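Side-chain contacts in VWFA domain-containing protein (Bacteroides thetaiotaomicron, PDB 3IBS), which is of unknown function but carries a magnesium-binding von Willebrand factor A domain and is probably anchored in the cell membrane: residues 38-41 against 42-46; 77-80 against 81-84; 194-197 against 198-202. All coordinates share one frame; numbering follows the deposited sequence.

In the fold
The three local contacts, one inside a helix and two at helix ends, all belong to the von Willebrand factor A domain and follow in series along the chain: interaction 1 within helix 33-46, interaction 2 where helix 72-80 runs out, interaction 3 between strand 191-195 and helix 200-214. Interaction 1 lies between the others. Its centre is about 12 Å from each of theirs, and it touches both, through Lys38 and Ser42 on one flank and Leu40 and Arg43 on the other. Interactions 2 and 3 stay about 11 Å apart at their nearest atoms. Helix 33-46 thereby links the end of helix 72-80 with the start of helix 200-214, its neighbours on either flank.

Interaction 1 of 3, residues 38-41 against 42-46; sequences KRLI and SRLVD
From Lys38 to Val45 the backbone runs as regular alpha helix, with Ser42 N, Arg43 N, Leu44 N and Val45 N each donating to the carbonyl oxygen four residues earlier. One of those oxygens is used twice. Arg39 O takes the amide of Arg43 at 3.2 Å and also the side-chain Arg43 NH1 at 3.1 Å, the two donors arriving from opposite faces of the Arg39 carbonyl plane. The second bond is fairly straight, with an N-H...O angle of 159°. The oxygen lies in the guanidinium plane, at its edge, but NH1 stands well above the carbonyl plane, so the bond does not follow a lone pair. Arg43 reaches this position by running extended from CG to NE and then turning about the CD-NE bond (chi4 76°), which folds the guanidinium back along the helix. NH1 also comes within 3.6 Å of Arg39 CB, while the rest of the Arg39 chain leads away; its NE remains 5.8 Å from Arg43 NH1, a spacing that probably eases the repulsion between two like charges.

The inner side of the helix is apolar. Ile41 CG2 meets Val45 CG2 at 4.3 Å, one methyl against another a turn further on, and Val45 CG2 also comes within 3.3 Å of Ile41 O. Leu40 CD2 and Leu44 CD1 are more loosely matched at 4.5 Å.

Within the beta-alpha-beta unit formed by strand 13-19, helix 33-46 and strand 52-58, Ile41 packs down on Ile16 and Leu18 of the first strand and on Ile118 of strand 113-119. Leu40 and Leu44 face Ala201 and Ile205 of helix 200-214, and on the other flank Ser42 and Val45 meet Lys76 and Tyr72 of helix 72-80.

Interaction 2 of 3, residues 77-80 against 81-84; sequences MFLE and SISP
Ile82 N donates to Leu79 O at 3.1 Å, a bond three residues back along the chain that helps to turn it as helix 72-80 gives way to loop. The N-H points almost straight at the oxygen (161°) yet comes from above the carbonyl plane. In the same turn Leu79 CD1 touches Ile82 CD1 at 4.2 Å, and Ile82 CG1 lies 3.5 Å from Phe78 O. Ser81 OG is 3.3 Å from that same Phe78 O. On the outer side Glu80 bends at its second torsion (chi2 -80°), folding the carboxylate back over the backbone and leaving its CD 3.3 Å from Ser81 N.

This is a helix terminus in a Rossmann-like von Willebrand factor A fold, where helices cover a central sheet, and the side chain of Ile82 packs against the strands. It rests on Met55 and Val57 of strand 52-58 and on Ile20. The Ile82 side chain is about 13 Å from the bound magnesium ion. Leu79 touches Met55 on the same strand and Ile41 and Ser42 of helix 33-46. Further out, Gln65 NE2 donates to Phe78 O from strand 62-69, and Lys38 NZ from helix 33-46 holds Ile82 O, fixing the loop carbonyl just beyond the turn.

Interaction 3 of 3, residues 194-197 against 198-202; sequences RVDN and SNSAQ
An ST turn at Ser198, held by Asp196, starts helix 200-214 directly after the edge strand 191-195 of the sheet. The hydroxyl is its pivot: Ser198 OG accepts from Ser200 N at 3.2 Å and from Ser200 OG at 3.1 Å, and donates to Asp196 OD1 at 2.8 Å. That last bond meets the carboxylate on its syn side, near the plane. The amide Ser198 N reaches the same Asp196 OD1 at 3.0 Å, but from above the carboxylate plane. Asp196 can offer this oxygen because CG stands between its backbone N and carbonyl carbon (chi1 59°), which turns the carboxylate forward into the bend. An alanine in place of Asp196 removes the acceptor shared by Ser198 N and OG, and the hydroxyl would probably be freer to swing away from Ser200 N.

A water bridges the two arms of the bend, accepting from Asp196 N at 3.1 Å and from Ala201 N at 3.0 Å. Deeper down, Val195 CG2 meets Ala201 CB at 3.6 Å, closing strand onto helix, while Val195 also packs on Leu145 and Val147 of strand 140-147. Asn197 OD1 takes the amide of Gln30, and Lys36 NZ donates to Ser198 O, so the outer loop is tied to other parts of the domain.

Asn199, at the N-cap position, makes no capping bond with its side chain; the serine hydroxyl and the water instead serve the first amides of the helix, and the nearby carboxylate would probably interact favourably with the helix dipole.

Interaction 1 of 3, residues 38-41 against 42-46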
loop_
_atom_site.group_PDB
_atom_site.type_symbol
_atom_site.label_atom_id
_atom_site.label_comp_id
_atom_site.label_asym_id
_atom_site.label_seq_id
_atom_site.Cartn_x
_atom_site.Cartn_y
_atom_site.Cartn_z
ATOM N N LYS A 38 -4.683 10.068 -17.879
ATOM C CA LYS A 38 -5.867 10.501 -18.617
ATOM C C LYS A 38 -6.105 12.006 -18.487
ATOM O O LYS A 38 -6.384 12.699 -19.465
ATOM C CB LYS A 38 -7.102 9.679 -18.178
ATOM C CG LYS A 38 -7.024 8.245 -18.669
ATOM C CD LYS A 38 -7.909 7.274 -17.904
ATOM C CE LYS A 38 -9.382 7.509 -18.117
ATOM N NZ LYS A 38 -10.097 6.270 -17.705
ATOM N N ARG A 39 -5.940 12.520 -17.278
ATOM C CA ARG A 39 -6.120 13.934 -17.035
ATOM C C ARG A 39 -5.090 14.761 -17.790
ATOM O O ARG A 39 -5.433 15.824 -18.321
ATOM C CB ARG A 39 -6.080 14.220 -15.528
ATOM C CG ARG A 39 -7.294 13.603 -14.834
ATOM C CD ARG A 39 -7.267 13.894 -13.352
ATOM N NE ARG A 39 -8.422 13.282 -12.721
ATOM C CZ ARG A 39 -8.718 13.388 -11.434
ATOM N NH1 ARG A 39 -7.927 14.078 -10.613
ATOM N NH2 ARG A 39 -9.799 12.785 -10.981
ATOM N N LEU A 40 -3.850 14.260 -17.867
ATOM C CA LEU A 40 -2.795 14.909 -18.644
ATOM C C LEU A 40 -3.133 14.904 -20.144
ATOM O O LEU A 40 -2.926 15.905 -20.830
ATOM C CB LEU A 40 -1.439 14.211 -18.435
ATOM C CG LEU A 40 -0.193 14.778 -19.156
ATOM C CD1 LEU A 40 1.079 14.408 -18.367
ATOM C CD2 LEU A 40 -0.052 14.302 -20.606
ATOM N N ILE A 41 -3.622 13.762 -20.642
ATOM C CA ILE A 41 -3.972 13.647 -22.063
ATOM C C ILE A 41 -5.108 14.609 -22.448
ATOM O O ILE A 41 -5.085 15.239 -23.501
ATOM C CB ILE A 41 -4.360 12.208 -22.432
ATOM C CG1 ILE A 41 -3.128 11.279 -22.321
ATOM C CG2 ILE A 41 -4.960 12.156 -23.866
ATOM C CD1 ILE A 41 -3.516 9.796 -22.180
ATOM N N SER A 42 -6.108 14.686 -21.582
ATOM C CA SER A 42 -7.222 15.596 -21.781
ATOM C C SER A 42 -6.706 17.027 -21.927
ATOM O O SER A 42 -7.139 17.745 -22.818
ATOM C CB SER A 42 -8.243 15.468 -20.642
ATOM O OG SER A 42 -9.331 16.343 -20.873
ATOM N N ARG A 43 -5.742 17.418 -21.103
ATOM C CA ARG A 43 -5.197 18.779 -21.182
ATOM C C ARG A 43 -4.277 18.965 -22.403
ATOM O O ARG A 43 -4.244 20.035 -23.006
ATOM C CB ARG A 43 -4.487 19.164 -19.859
ATOM C CG ARG A 43 -5.462 19.335 -18.681
ATOM C CD ARG A 43 -4.790 19.218 -17.289
ATOM N NE ARG A 43 -5.722 19.619 -16.228
ATOM C CZ ARG A 43 -6.733 18.876 -15.775
ATOM N NH1 ARG A 43 -6.963 17.658 -16.278
ATOM N NH2 ARG A 43 -7.518 19.341 -14.802
ATOM N N LEU A 44 -3.557 17.908 -22.775
ATOM C CA LEU A 44 -2.785 17.892 -23.993
ATOM C C LEU A 44 -3.709 18.173 -25.208
ATOM O O LEU A 44 -3.406 19.025 -26.046
ATOM C CB LEU A 44 -2.067 16.538 -24.124
ATOM C CG LEU A 44 -1.125 16.281 -25.305
ATOM C CD1 LEU A 44 -0.133 15.127 -24.981
ATOM C CD2 LEU A 44 -1.922 16.002 -26.589
ATOM N N VAL A 45 -4.838 17.476 -25.279
ATOM C CA VAL A 45 -5.804 17.655 -26.387
ATOM C C VAL A 45 -6.391 19.088 -26.440
ATOM O O VAL A 45 -6.563 19.649 -27.532
ATOM C CB VAL A 45 -6.941 16.582 -26.321
ATOM C CG1 VAL A 45 -8.037 16.826 -27.363
ATOM C CG2 VAL A 45 -6.371 15.197 -26.510
ATOM N N ASP A 46 -6.668 19.682 -25.272
ATOM C CA ASP A 46 -7.137 21.074 -25.196
ATOM C C ASP A 46 -6.143 22.050 -25.805
ATOM O O ASP A 46 -6.533 23.127 -26.210
ATOM C CB ASP A 46 -7.383 21.514 -23.747
ATOM C CG ASP A 46 -8.583 20.831 -23.112
ATOM O OD1 ASP A 46 -9.454 20.336 -23.840
ATOM O OD2 ASP A 46 -8.652 20.800 -21.869
#

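Interaction 2 of 3, residues 77-80 against 81-84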
loop_
_atom_site.group_PDB
_atom_site.type_symbol
_atom_site.label_atom_id
_atom_site.label_comp_id
_atom_site.label_asym_id
_atom_site.label_seq_id
_atom_site.Cartn_x
_atom_site.Cartn_y
_atom_site.Cartn_z
HETATM N N MSE A 77 -14.035 11.765 -25.035
HETATM C CA MSE A 77 -14.965 10.749 -24.549
HETATM C C MSE A 77 -14.433 9.307 -24.739
HETATM O O MSE A 77 -14.804 8.411 -23.983
HETATM C CB MSE A 77 -16.379 10.958 -25.111
HETATM C CG MSE A 77 -16.631 10.369 -26.458
HETATM SE SE MSE A 77 -17.228 8.522 -26.329
HETATM C CE MSE A 77 -18.227 8.436 -28.013
ATOM N N PHE A 78 -13.554 9.100 -25.725
ATOM C CA PHE A 78 -12.835 7.814 -25.876
ATOM C C PHE A 78 -11.810 7.597 -24.750
ATOM O O PHE A 78 -11.524 6.477 -24.336
ATOM C CB PHE A 78 -12.135 7.748 -27.243
ATOM C CG PHE A 78 -13.041 7.255 -28.355
ATOM C CD1 PHE A 78 -14.209 7.948 -28.696
ATOM C CD2 PHE A 78 -12.738 6.096 -29.048
ATOM C CE1 PHE A 78 -15.064 7.491 -29.726
ATOM C CE2 PHE A 78 -13.582 5.638 -30.065
ATOM C CZ PHE A 78 -14.753 6.335 -30.386
ATOM N N LEU A 79 -11.278 8.704 -24.262
ATOM C CA LEU A 79 -10.334 8.702 -23.161
ATOM C C LEU A 79 -11.009 8.167 -21.912
ATOM O O LEU A 79 -10.467 7.305 -21.232
ATOM C CB LEU A 79 -9.850 10.139 -22.931
ATOM C CG LEU A 79 -8.725 10.468 -21.978
ATOM C CD1 LEU A 79 -7.468 9.662 -22.294
ATOM C CD2 LEU A 79 -8.459 11.962 -22.044
ATOM N N GLU A 80 -12.222 8.652 -21.646
ATOM C CA GLU A 80 -12.950 8.307 -20.424
ATOM C C GLU A 80 -13.227 6.804 -20.271
ATOM O O GLU A 80 -13.256 6.277 -19.151
ATOM C CB GLU A 80 -14.240 9.158 -20.318
ATOM C CG GLU A 80 -15.422 8.514 -19.573
ATOM C CD GLU A 80 -16.214 7.515 -20.442
ATOM O OE1 GLU A 80 -16.404 7.761 -21.670
ATOM O OE2 GLU A 80 -16.653 6.477 -19.884
ATOM N N SER A 81 -13.423 6.108 -21.387
ATOM C CA SER A 81 -13.751 4.683 -21.337
ATOM C C SER A 81 -12.518 3.770 -21.102
ATOM O O SER A 81 -12.660 2.556 -20.914
ATOM C CB SER A 81 -14.502 4.281 -22.614
ATOM O OG SER A 81 -13.588 4.035 -23.683
ATOM N N ILE A 82 -11.317 4.349 -21.102
ATOM C CA ILE A 82 -10.089 3.574 -20.931
ATOM C C ILE A 82 -9.928 3.013 -19.503
ATOM O O ILE A 82 -10.005 3.752 -18.530
ATOM C CB ILE A 82 -8.831 4.395 -21.352
ATOM C CG1 ILE A 82 -8.884 4.684 -22.867
ATOM C CG2 ILE A 82 -7.534 3.650 -20.965
ATOM C CD1 ILE A 82 -7.820 5.617 -23.386
ATOM N N SER A 83 -9.736 1.698 -19.404
ATOM C CA SER A 83 -9.379 1.046 -18.136
ATOM C C SER A 83 -8.630 -0.258 -18.447
ATOM O O SER A 83 -8.695 -0.740 -19.578
ATOM C CB SER A 83 -10.634 0.777 -17.300
ATOM O OG SER A 83 -11.337 -0.336 -17.807
ATOM N N PRO A 84 -7.919 -0.840 -17.452
ATOM C CA PRO A 84 -7.121 -2.051 -17.674
ATOM C C PRO A 84 -7.910 -3.251 -18.212
ATOM O O PRO A 84 -7.342 -4.101 -18.883
ATOM C CB PRO A 84 -6.577 -2.365 -16.268
ATOM C CG PRO A 84 -6.467 -1.008 -15.634
ATOM C CD PRO A 84 -7.735 -0.320 -16.080
#

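Interaction 3 of 3, residues 194-197 against 198-202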
loop_
_atom_site.group_PDB
_atom_site.type_symbol
_atom_site.label_atom_id
_atom_site.label_comp_id
_atom_site.label_asym_id
_atom_site.label_seq_id
_atom_site.Cartn_x
_atom_site.Cartn_y
_atom_site.Cartn_z
ATOM N N ARG A 194 9.342 12.997 -16.300
ATOM C CA ARG A 194 8.671 12.278 -15.246
ATOM C C ARG A 194 7.374 12.988 -14.892
ATOM O O ARG A 194 7.323 14.212 -14.732
ATOM C CB ARG A 194 9.554 12.147 -14.001
ATOM C CG ARG A 194 8.991 11.174 -12.952
ATOM C CD ARG A 194 9.821 11.227 -11.695
ATOM N NE ARG A 194 9.274 10.418 -10.604
ATOM C CZ ARG A 194 8.737 10.912 -9.484
ATOM N NH1 ARG A 194 8.627 12.231 -9.308
ATOM N NH2 ARG A 194 8.285 10.089 -8.541
ATOM N N VAL A 195 6.321 12.205 -14.762
ATOM C CA VAL A 195 5.051 12.756 -14.379
ATOM C C VAL A 195 5.033 12.730 -12.835
ATOM O O VAL A 195 5.330 11.708 -12.231
ATOM C CB VAL A 195 3.885 11.951 -14.989
ATOM C CG1 VAL A 195 2.537 12.443 -14.467
ATOM C CG2 VAL A 195 3.918 12.021 -16.528
ATOM N N ASP A 196 4.763 13.872 -12.218
ATOM C CA ASP A 196 4.463 13.929 -10.778
ATOM C C ASP A 196 3.091 14.607 -10.567
ATOM O O ASP A 196 2.281 14.647 -11.488
ATOM C CB ASP A 196 5.588 14.636 -10.014
ATOM C CG ASP A 196 5.830 16.058 -10.500
ATOM O OD1 ASP A 196 4.904 16.678 -11.082
ATOM O OD2 ASP A 196 6.958 16.560 -10.296
ATOM N N ASN A 197 2.830 15.143 -9.377
ATOM C CA ASN A 197 1.502 15.699 -9.086
ATOM C C ASN A 197 1.203 17.077 -9.689
ATOM O O ASN A 197 0.045 17.485 -9.776
ATOM C CB ASN A 197 1.212 15.657 -7.584
ATOM C CG ASN A 197 1.020 14.237 -7.075
ATOM O OD1 ASN A 197 0.265 13.451 -7.658
ATOM N ND2 ASN A 197 1.713 13.896 -5.989
ATOM N N SER A 198 2.241 17.778 -10.131
ATOM C CA SER A 198 2.066 19.076 -10.774
ATOM C C SER A 198 1.664 18.911 -12.249
ATOM O O SER A 198 1.548 17.778 -12.767
ATOM C CB SER A 198 3.359 19.885 -10.665
ATOM O OG SER A 198 4.362 19.347 -11.521
ATOM N N ASN A 199 1.489 20.043 -12.923
ATOM C CA ASN A 199 1.161 20.087 -14.346
ATOM C C ASN A 199 2.424 20.130 -15.220
ATOM O O ASN A 199 2.343 20.356 -16.439
ATOM C CB ASN A 199 0.270 21.310 -14.633
ATOM C CG ASN A 199 0.897 22.624 -14.157
ATOM O OD1 ASN A 199 2.040 22.651 -13.689
ATOM N ND2 ASN A 199 0.142 23.721 -14.266
ATOM N N SER A 200 3.582 19.915 -14.591
ATOM C CA SER A 200 4.877 20.068 -15.261
ATOM C C SER A 200 5.058 19.180 -16.495
ATOM O O SER A 200 5.532 19.643 -17.536
ATOM C CB SER A 200 6.041 19.855 -14.278
ATOM O OG SER A 200 6.124 18.498 -13.867
ATOM N N ALA A 201 4.688 17.907 -16.388
ATOM C CA ALA A 201 4.846 16.992 -17.512
ATOM C C ALA A 201 3.963 17.401 -18.703
ATOM O O ALA A 201 4.414 17.393 -19.856
ATOM C CB ALA A 201 4.543 15.561 -17.070
ATOM N N GLN A 202 2.711 17.758 -18.418
ATOM C CA GLN A 202 1.768 18.135 -19.468
ATOM C C GLN A 202 2.278 19.350 -20.234
ATOM O O GLN A 202 2.193 19.402 -21.463
ATOM C CB GLN A 202 0.371 18.415 -18.898
ATOM C CG GLN A 202 -0.667 18.833 -19.972
ATOM C CD GLN A 202 -0.804 20.340 -20.088
ATOM O OE1 GLN A 202 -0.947 21.021 -19.080
ATOM N NE2 GLN A 202 -0.772 20.866 -21.314
HETATM O O HOH W 1 4.022 16.415 -13.843
#